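Local atomic coordinates of cytochrome c-552/4 domain-containing protein (Ignicoccus hospitalis KIN4/I, PDB entry 4QO5), a protein that is of unknown function but binds eight heme c groups as a membrane-associated cytochrome, probably to carry electrons or act as an oxidoreductase. Residues A246-K251 against Q489-F494; E428-A433 against S479-T484. All coordinates share one frame; numbering follows the deposited sequence.

Contact 1. Residues A246-K251 against Q489-F494; sequences AFNVWK and QDWTTF. With HEC (heme c), chain E.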
loop_
_atom_site.group_PDB
_atom_site.type_symbol
_atom_site.label_atom_id
_atom_site.label_comp_id
_atom_site.label_asym_id
_atom_site.label_seq_id
_atom_site.Cartn_x
_atom_site.Cartn_y
_atom_site.Cartn_z
ATOM N N ALA A 246 -8.037 4.274 7.641
ATOM C CA ALA A 246 -8.830 3.126 8.060
ATOM C C ALA A 246 -8.617 1.898 7.150
ATOM O O ALA A 246 -8.478 0.772 7.646
ATOM C CB ALA A 246 -10.302 3.500 8.219
ATOM N N PHE A 247 -8.503 2.109 5.838
ATOM C CA PHE A 247 -8.257 0.988 4.940
ATOM C C PHE A 247 -6.929 0.303 5.234
ATOM O O PHE A 247 -6.835 -0.924 5.222
ATOM C CB PHE A 247 -8.298 1.413 3.463
ATOM C CG PHE A 247 -8.031 0.290 2.515
ATOM C CD1 PHE A 247 -9.026 -0.624 2.220
ATOM C CD2 PHE A 247 -6.783 0.140 1.923
ATOM C CE1 PHE A 247 -8.802 -1.665 1.350
ATOM C CE2 PHE A 247 -6.542 -0.908 1.052
ATOM C CZ PHE A 247 -7.558 -1.812 0.759
ATOM N N ASN A 248 -5.902 1.104 5.497
ATOM C CA ASN A 248 -4.549 0.578 5.652
ATOM C C ASN A 248 -4.426 -0.171 6.958
ATOM O O ASN A 248 -3.812 -1.230 7.028
ATOM C CB ASN A 248 -3.561 1.723 5.657
ATOM C CG ASN A 248 -3.701 2.622 4.436
ATOM O OD1 ASN A 248 -4.512 3.551 4.424
ATOM N ND2 ASN A 248 -2.908 2.349 3.407
ATOM N N VAL A 249 -5.038 0.396 7.989
ATOM C CA VAL A 249 -5.092 -0.242 9.304
ATOM C C VAL A 249 -5.815 -1.579 9.203
ATOM O O VAL A 249 -5.336 -2.602 9.698
ATOM C CB VAL A 249 -5.824 0.660 10.308
ATOM C CG1 VAL A 249 -6.248 -0.143 11.535
ATOM C CG2 VAL A 249 -4.918 1.830 10.730
ATOM N N TRP A 250 -6.985 -1.575 8.578
ATOM C CA TRP A 250 -7.754 -2.812 8.444
ATOM C C TRP A 250 -7.011 -3.880 7.648
ATOM O O TRP A 250 -7.039 -5.048 8.002
ATOM C CB TRP A 250 -9.091 -2.524 7.784
ATOM C CG TRP A 250 -9.990 -3.714 7.664
ATOM C CD1 TRP A 250 -10.882 -4.149 8.580
ATOM C CD2 TRP A 250 -10.078 -4.610 6.552
ATOM N NE1 TRP A 250 -11.532 -5.279 8.111
ATOM C CE2 TRP A 250 -11.059 -5.569 6.858
ATOM C CE3 TRP A 250 -9.418 -4.693 5.322
ATOM C CZ2 TRP A 250 -11.396 -6.606 5.979
ATOM C CZ3 TRP A 250 -9.748 -5.717 4.457
ATOM C CH2 TRP A 250 -10.722 -6.654 4.779
ATOM N N LYS A 251 -6.391 -3.479 6.538
ATOM C CA LYS A 251 -5.623 -4.411 5.724
ATOM C C LYS A 251 -4.533 -5.134 6.523
ATOM O O LYS A 251 -4.301 -6.328 6.315
ATOM C CB LYS A 251 -5.017 -3.699 4.497
ATOM N N GLN A 489 -1.013 -2.196 13.453
ATOM C CA GLN A 489 0.273 -2.409 14.085
ATOM C C GLN A 489 1.244 -1.323 13.623
ATOM O O GLN A 489 1.636 -0.457 14.402
ATOM C CB GLN A 489 0.807 -3.809 13.757
ATOM C CG GLN A 489 0.028 -4.953 14.430
ATOM C CD GLN A 489 -1.138 -5.460 13.590
ATOM O OE1 GLN A 489 -1.244 -5.167 12.395
ATOM N NE2 GLN A 489 -2.020 -6.226 14.214
ATOM N N ASP A 490 1.617 -1.336 12.348
ATOM C CA ASP A 490 2.607 -0.353 11.908
ATOM C C ASP A 490 2.048 1.059 11.760
ATOM O O ASP A 490 2.795 2.028 11.885
ATOM C CB ASP A 490 3.395 -0.817 10.675
ATOM C CG ASP A 490 4.884 -0.478 10.778
ATOM O OD1 ASP A 490 5.335 0.008 11.847
ATOM O OD2 ASP A 490 5.619 -0.742 9.807
ATOM N N TRP A 491 0.736 1.194 11.551
ATOM C CA TRP A 491 0.149 2.534 11.506
ATOM C C TRP A 491 0.180 3.216 12.876
ATOM O O TRP A 491 0.093 4.432 12.973
ATOM C CB TRP A 491 -1.263 2.540 10.878
ATOM C CG TRP A 491 -1.186 3.030 9.478
ATOM C CD1 TRP A 491 -1.352 4.309 9.051
ATOM C CD2 TRP A 491 -0.805 2.268 8.332
ATOM N NE1 TRP A 491 -1.127 4.387 7.694
ATOM C CE2 TRP A 491 -0.801 3.141 7.228
ATOM C CE3 TRP A 491 -0.489 0.921 8.131
ATOM C CZ2 TRP A 491 -0.478 2.718 5.938
ATOM C CZ3 TRP A 491 -0.180 0.497 6.854
ATOM C CH2 TRP A 491 -0.175 1.388 5.773
ATOM N N THR A 492 0.317 2.428 13.940
ATOM C CA THR A 492 0.460 3.013 15.267
ATOM C C THR A 492 1.928 3.236 15.626
ATOM O O THR A 492 2.233 3.761 16.698
ATOM C CB THR A 492 -0.140 2.105 16.368
ATOM O OG1 THR A 492 0.557 0.853 16.377
ATOM C CG2 THR A 492 -1.609 1.849 16.112
ATOM N N THR A 493 2.838 2.830 14.741
ATOM C CA THR A 493 4.256 2.834 15.073
ATOM C C THR A 493 5.126 3.633 14.074
ATOM O O THR A 493 5.164 4.858 14.132
ATOM C CB THR A 493 4.769 1.382 15.232
ATOM O OG1 THR A 493 3.855 0.647 16.068
ATOM C CG2 THR A 493 6.151 1.358 15.858
ATOM N N PHE A 494 5.828 2.948 13.175
ATOM C CA PHE A 494 6.841 3.616 12.358
ATOM C C PHE A 494 6.285 4.279 11.109
ATOM O O PHE A 494 6.799 5.303 10.664
ATOM C CB PHE A 494 7.936 2.636 11.939
ATOM C CG PHE A 494 8.772 2.130 13.075
ATOM C CD1 PHE A 494 9.567 2.997 13.820
ATOM C CD2 PHE A 494 8.809 0.781 13.357
ATOM C CE1 PHE A 494 10.364 2.509 14.855
ATOM C CE2 PHE A 494 9.585 0.295 14.381
ATOM C CZ PHE A 494 10.370 1.163 15.130
HETATM FE FE HEC E . 10.269 -4.392 15.792
HETATM C CHA HEC E . 12.769 -6.681 15.000
HETATM C CHB HEC E . 12.556 -2.649 17.645
HETATM C CHC HEC E . 7.910 -1.975 16.456
HETATM C CHD HEC E . 8.189 -5.818 13.518
HETATM N NA HEC E . 12.282 -4.612 16.180
HETATM C C1A HEC E . 13.101 -5.671 15.867
HETATM C C2A HEC E . 14.342 -5.525 16.602
HETATM C C3A HEC E . 14.254 -4.402 17.313
HETATM C C4A HEC E . 12.973 -3.809 17.059
HETATM C CMA HEC E . 15.294 -3.761 18.254
HETATM C CAA HEC E . 15.538 -6.504 16.586
HETATM C CBA HEC E . 15.395 -7.315 17.878
HETATM C CGA HEC E . 16.421 -8.419 18.001
HETATM O O1A HEC E . 17.299 -8.334 18.900
HETATM O O2A HEC E . 16.358 -9.382 17.202
HETATM N NB HEC E . 10.251 -2.704 16.849
HETATM C C1B HEC E . 11.299 -2.120 17.518
HETATM C C2B HEC E . 10.851 -0.915 18.166
HETATM C C3B HEC E . 9.591 -0.704 17.765
HETATM C C4B HEC E . 9.170 -1.850 16.995
HETATM C CMB HEC E . 11.798 0.033 18.944
HETATM C CAB HEC E . 8.595 0.453 18.014
HETATM C CBB HEC E . 9.117 1.849 18.413
HETATM N NC HEC E . 8.453 -3.911 15.117
HETATM C C1C HEC E . 7.568 -2.958 15.568
HETATM C C2C HEC E . 6.241 -3.280 15.082
HETATM C C3C HEC E . 6.449 -4.235 14.163
HETATM C C4C HEC E . 7.774 -4.722 14.246
HETATM C CMC HEC E . 5.047 -2.304 15.249
HETATM C CAC HEC E . 5.594 -4.989 13.159
HETATM C CBC HEC E . 4.813 -3.982 12.262
HETATM N ND HEC E . 10.444 -5.999 14.477
HETATM C C1D HEC E . 9.443 -6.388 13.605
HETATM C C2D HEC E . 9.930 -7.460 12.779
HETATM C C3D HEC E . 11.361 -7.720 13.225
HETATM C C4D HEC E . 11.598 -6.771 14.283
HETATM C CMD HEC E . 9.160 -8.187 11.673
HETATM C CAD HEC E . 12.363 -8.747 12.645
HETATM C CBD HEC E . 12.865 -8.172 11.324
HETATM C CGD HEC E . 14.011 -8.978 10.775
HETATM O O1D HEC E . 14.295 -8.834 9.559
HETATM O O2D HEC E . 14.635 -9.757 11.529
HETATM O O HOH W 1 10.935 -3.021 13.789
#

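Contact 2. Residues E428-A433 against S479-T484; sequences EETNKA and SIRYGT. With HEC (heme c), chain H.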
loop_
_atom_site.group_PDB
_atom_site.type_symbol
_atom_site.label_atom_id
_atom_site.label_comp_id
_atom_site.label_asym_id
_atom_site.label_seq_id
_atom_site.Cartn_x
_atom_site.Cartn_y
_atom_site.Cartn_z
ATOM N N GLU A 428 -6.260 9.732 25.200
ATOM C CA GLU A 428 -5.652 10.578 26.222
ATOM C C GLU A 428 -4.208 10.938 25.879
ATOM O O GLU A 428 -3.803 12.096 25.986
ATOM C CB GLU A 428 -5.680 9.880 27.586
ATOM C CG GLU A 428 -4.798 10.581 28.613
ATOM C CD GLU A 428 -4.319 9.657 29.719
ATOM O OE1 GLU A 428 -5.176 9.018 30.369
ATOM O OE2 GLU A 428 -3.086 9.567 29.932
ATOM N N GLU A 429 -3.420 9.939 25.500
ATOM C CA GLU A 429 -2.004 10.172 25.213
ATOM C C GLU A 429 -1.787 10.983 23.934
ATOM O O GLU A 429 -0.989 11.921 23.916
ATOM C CB GLU A 429 -1.227 8.854 25.208
ATOM C CG GLU A 429 -1.170 8.277 26.623
ATOM C CD GLU A 429 -0.560 6.895 26.711
ATOM O OE1 GLU A 429 -0.190 6.327 25.659
ATOM O OE2 GLU A 429 -0.462 6.377 27.850
ATOM N N THR A 430 -2.510 10.657 22.874
ATOM C CA THR A 430 -2.343 11.434 21.644
ATOM C C THR A 430 -2.807 12.869 21.828
ATOM O O THR A 430 -2.197 13.794 21.281
ATOM C CB THR A 430 -3.050 10.809 20.424
ATOM O OG1 THR A 430 -4.428 10.577 20.735
ATOM C CG2 THR A 430 -2.364 9.494 20.035
ATOM N N ASN A 431 -3.873 13.066 22.609
ATOM C CA ASN A 431 -4.323 14.417 22.868
ATOM C C ASN A 431 -3.251 15.218 23.620
ATOM O O ASN A 431 -3.080 16.406 23.361
ATOM C CB ASN A 431 -5.676 14.432 23.617
ATOM C CG ASN A 431 -6.873 14.274 22.683
ATOM O OD1 ASN A 431 -6.728 14.222 21.456
ATOM N ND2 ASN A 431 -8.070 14.236 23.262
ATOM N N LYS A 432 -2.526 14.577 24.542
ATOM C CA LYS A 432 -1.468 15.294 25.265
ATOM C C LYS A 432 -0.299 15.628 24.330
ATOM O O LYS A 432 0.322 16.685 24.452
ATOM C CB LYS A 432 -0.958 14.484 26.471
ATOM C CG LYS A 432 -1.929 14.411 27.650
ATOM C CD LYS A 432 -2.062 15.763 28.334
ATOM C CE LYS A 432 -2.820 15.651 29.657
ATOM N NZ LYS A 432 -4.143 14.988 29.484
ATOM N N ALA A 433 0.018 14.717 23.418
ATOM C CA ALA A 433 1.094 14.970 22.453
ATOM C C ALA A 433 0.722 16.146 21.546
ATOM O O ALA A 433 1.562 16.980 21.217
ATOM C CB ALA A 433 1.392 13.720 21.617
ATOM N N SER A 479 -3.627 8.510 13.113
ATOM C CA SER A 479 -3.231 7.149 12.777
ATOM C C SER A 479 -3.133 6.278 14.023
ATOM O O SER A 479 -3.539 5.111 14.013
ATOM C CB SER A 479 -1.907 7.136 12.015
ATOM O OG SER A 479 -2.091 7.629 10.698
ATOM N N ILE A 480 -2.605 6.847 15.098
ATOM C CA ILE A 480 -2.466 6.089 16.344
ATOM C C ILE A 480 -3.826 5.671 16.890
ATOM O O ILE A 480 -4.025 4.526 17.312
ATOM C CB ILE A 480 -1.699 6.907 17.406
ATOM C CG1 ILE A 480 -0.236 7.048 16.987
ATOM C CG2 ILE A 480 -1.780 6.226 18.794
ATOM C CD1 ILE A 480 0.501 8.162 17.714
ATOM N N ARG A 481 -4.772 6.608 16.870
ATOM C CA ARG A 481 -6.117 6.338 17.341
ATOM C C ARG A 481 -6.823 5.338 16.423
ATOM O O ARG A 481 -7.442 4.397 16.899
ATOM C CB ARG A 481 -6.910 7.643 17.451
ATOM C CG ARG A 481 -6.372 8.563 18.549
ATOM C CD ARG A 481 -7.260 9.798 18.723
ATOM N NE ARG A 481 -7.117 10.768 17.639
ATOM C CZ ARG A 481 -6.497 11.940 17.765
ATOM N NH1 ARG A 481 -5.939 12.278 18.915
ATOM N NH2 ARG A 481 -6.426 12.772 16.736
ATOM N N TYR A 482 -6.696 5.527 15.108
ATOM C CA TYR A 482 -7.297 4.592 14.156
ATOM C C TYR A 482 -6.754 3.172 14.339
ATOM O O TYR A 482 -7.512 2.185 14.288
ATOM C CB TYR A 482 -6.967 5.022 12.718
ATOM C CG TYR A 482 -7.939 5.989 12.075
ATOM C CD1 TYR A 482 -8.428 7.097 12.755
ATOM C CD2 TYR A 482 -8.341 5.799 10.764
ATOM C CE1 TYR A 482 -9.309 7.994 12.125
ATOM C CE2 TYR A 482 -9.212 6.684 10.134
ATOM C CZ TYR A 482 -9.695 7.767 10.816
ATOM O OH TYR A 482 -10.560 8.631 10.163
ATOM N N GLY A 483 -5.434 3.073 14.470
ATOM C CA GLY A 483 -4.746 1.792 14.568
ATOM C C GLY A 483 -5.129 1.063 15.842
ATOM O O GLY A 483 -5.253 -0.160 15.864
ATOM N N THR A 484 -5.349 1.829 16.904
ATOM C CA THR A 484 -5.756 1.239 18.194
ATOM C C THR A 484 -7.203 0.770 18.087
ATOM O O THR A 484 -7.522 -0.348 18.448
ATOM C CB THR A 484 -5.595 2.246 19.327
ATOM O OG1 THR A 484 -4.241 2.715 19.339
ATOM C CG2 THR A 484 -5.936 1.611 20.692
HETATM FE FE HEC H . -13.716 1.441 11.718
HETATM C CHA HEC H . -13.439 4.091 13.904
HETATM C CHB HEC H . -13.872 3.587 9.059
HETATM C CHC HEC H . -13.219 -1.164 9.623
HETATM C CHD HEC H . -14.483 -0.647 14.225
HETATM N NA HEC H . -13.684 3.437 11.529
HETATM C C1A HEC H . -13.472 4.361 12.544
HETATM C C2A HEC H . -13.287 5.658 11.943
HETATM C C3A HEC H . -13.379 5.524 10.607
HETATM C C4A HEC H . -13.649 4.130 10.314
HETATM C CMA HEC H . -13.259 6.628 9.527
HETATM C CAA HEC H . -12.995 6.944 12.747
HETATM C CBA HEC H . -14.252 7.824 12.766
HETATM C CGA HEC H . -13.953 8.912 13.765
HETATM O O1A HEC H . -13.291 9.912 13.389
HETATM O O2A HEC H . -14.343 8.746 14.952
HETATM N NB HEC H . -13.648 1.264 9.735
HETATM C C1B HEC H . -13.598 2.287 8.814
HETATM C C2B HEC H . -13.080 1.779 7.593
HETATM C C3B HEC H . -12.862 0.475 7.817
HETATM C C4B HEC H . -13.245 0.123 9.137
HETATM C CMB HEC H . -12.882 2.693 6.347
HETATM C CAB HEC H . -12.271 -0.674 7.023
HETATM C CBB HEC H . -11.131 -0.243 6.095
HETATM N NC HEC H . -13.934 -0.481 11.822
HETATM C C1C HEC H . -13.582 -1.455 10.908
HETATM C C2C HEC H . -13.914 -2.760 11.442
HETATM C C3C HEC H . -13.952 -2.552 12.773
HETATM C C4C HEC H . -14.152 -1.159 12.998
HETATM C CMC HEC H . -13.338 -4.006 10.736
HETATM C CAC HEC H . -14.151 -3.476 13.996
HETATM C CBC HEC H . -13.623 -4.914 13.902
HETATM N ND HEC H . -13.937 1.690 13.746
HETATM C C1D HEC H . -14.221 0.641 14.605
HETATM C C2D HEC H . -14.240 1.123 15.953
HETATM C C3D HEC H . -13.887 2.592 15.858
HETATM C C4D HEC H . -13.729 2.868 14.442
HETATM C CMD HEC H . -14.508 0.289 17.226
HETATM C CAD HEC H . -13.806 3.618 16.994
HETATM C CBD HEC H . -15.267 4.090 17.151
HETATM C CGD HEC H . -15.294 5.491 17.698
HETATM O O1D HEC H . -14.294 6.220 17.501
HETATM O O2D HEC H . -16.307 5.891 18.335
#

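Contact 1. Residues A246-K251 against Q489-F494
Asn248 lies over one face of the Trp491 indole, and here a short helix meets an irregular loop chiefly by aliphatic carbon resting on an aromatic ring. The CH-pi contact is close: Asn248 CB stands 3.4 Å from the centroid of the six-membered ring of Trp491, only 17° off its normal, and lies nearest to the outer carbon CZ2. With Asn248 CG beside its own backbone N (chi1 -54°), the amide runs on past the ring rim, its plane 31° from the indole, and ND2 comes 3.5 Å from Trp491 CZ2.

The apolar part is smaller. Val249 sends CG2 to the root of the same side chain, 3.7 Å from Trp491 CB, so the tryptophan is met at its ring and at its stem.

Polar bonds fix both partners from outside: Asp241 gives its backbone N to Asn248 OD1 and takes Trp491 NE1 on OD2. Replacing Trp491 by an alanine would probably open a gap under Asn248 CB and leave the Asp241 carboxylate without its indole N-H.

Within the loop, Gln489 O receives Thr493 OG1 at 3.0 Å and Thr492 N from opposite faces of its carbonyl plane. Phe494 N reaches Asp490 OD1 at 3.3 Å, from above the carboxylate plane. This compact turn presents Thr493 and Phe494 to a heme c, with Phe494 CZ 3.3 Å from its atom C3B; a water lies 2.5 Å from the iron. The same heme is hydrogen-bonded to Tyr482, His331 and Arg315 of the second subunit, which makes the loop part of a heme site at the subunit interface.

Glu252, just beyond 246-251, accepts the backbone N-H groups of Gln489, Asp490 and Trp491, tying helix 246-252 to the connection between helices 464-485 and 498-520.

Contact 2. Residues E428-A433 against S479-T484
Facing each other at Thr430 and Ile480, whose CA atoms are 7.5 Å apart, the two helical segments run almost exactly antiparallel (174°) with their axes 10.2 Å apart. Thr430 divides its two branches between neighbouring residues of the other helix. Its methyl CG2 lies alongside Ile480, the two side chains pointing opposite ways, 3.5 Å from Ile480 CG2. Its hydroxyl lies between the backbone N and the carbonyl carbon (chi1 54°), a rotation that turns OG1 to Arg481 while also permitting a bond to Gln426 O one turn earlier.

Arg481 NH1 donates to Thr430 OG1 at 2.9 Å, but the bond is bent, 131° at the hydrogen, and the hydroxyl sits out of the guanidinium plane. The two helices, successive in the chain, form an antiparallel helical hairpin, one flank of which is covered by helix 498-520.

A bend midway along the arginine chain lets its other nitrogens find partners nearby: NE reaches Leu316 O and NH2 reaches Asn478 OD1. These bonds hold the buried guanidinium from several directions. The Asn431 side chain crosses that of Arg481 at about a right angle without a hydrogen bond between them, its OD1 instead accepting from Ala322 N.

On the covered flank, Trp498 and Leu501 pack on Ile480, whereas Tyr482 carries its OH to 3.4 Å from methyl CMA of one heme c and hydrogen-bonds through it to propionate oxygen O1D of another.

Contact 2 is nested in the chain loop closed by contact 1, and their centres lie 13 Å apart. They touch directly: Thr492 CG2 packs 3.5 Å from Gly483 CA, where no side chain intervenes, and Ala246 N is 3.5 Å from Tyr482 CD2. Helix 464-485 thus lies against both partners of contact 1. The heme c whose methyl CMA Tyr482 approaches is shared, for it also touches Ala246 and Trp250 of contact 1. A second heme c lies against Thr493 and Phe494, its FE 25.0 Å from FE of the shared heme. Thr492 OG1 and Thr484 OG1 both bond to Thr165 of the second subunit, so both contacts also take part in the subunit interface.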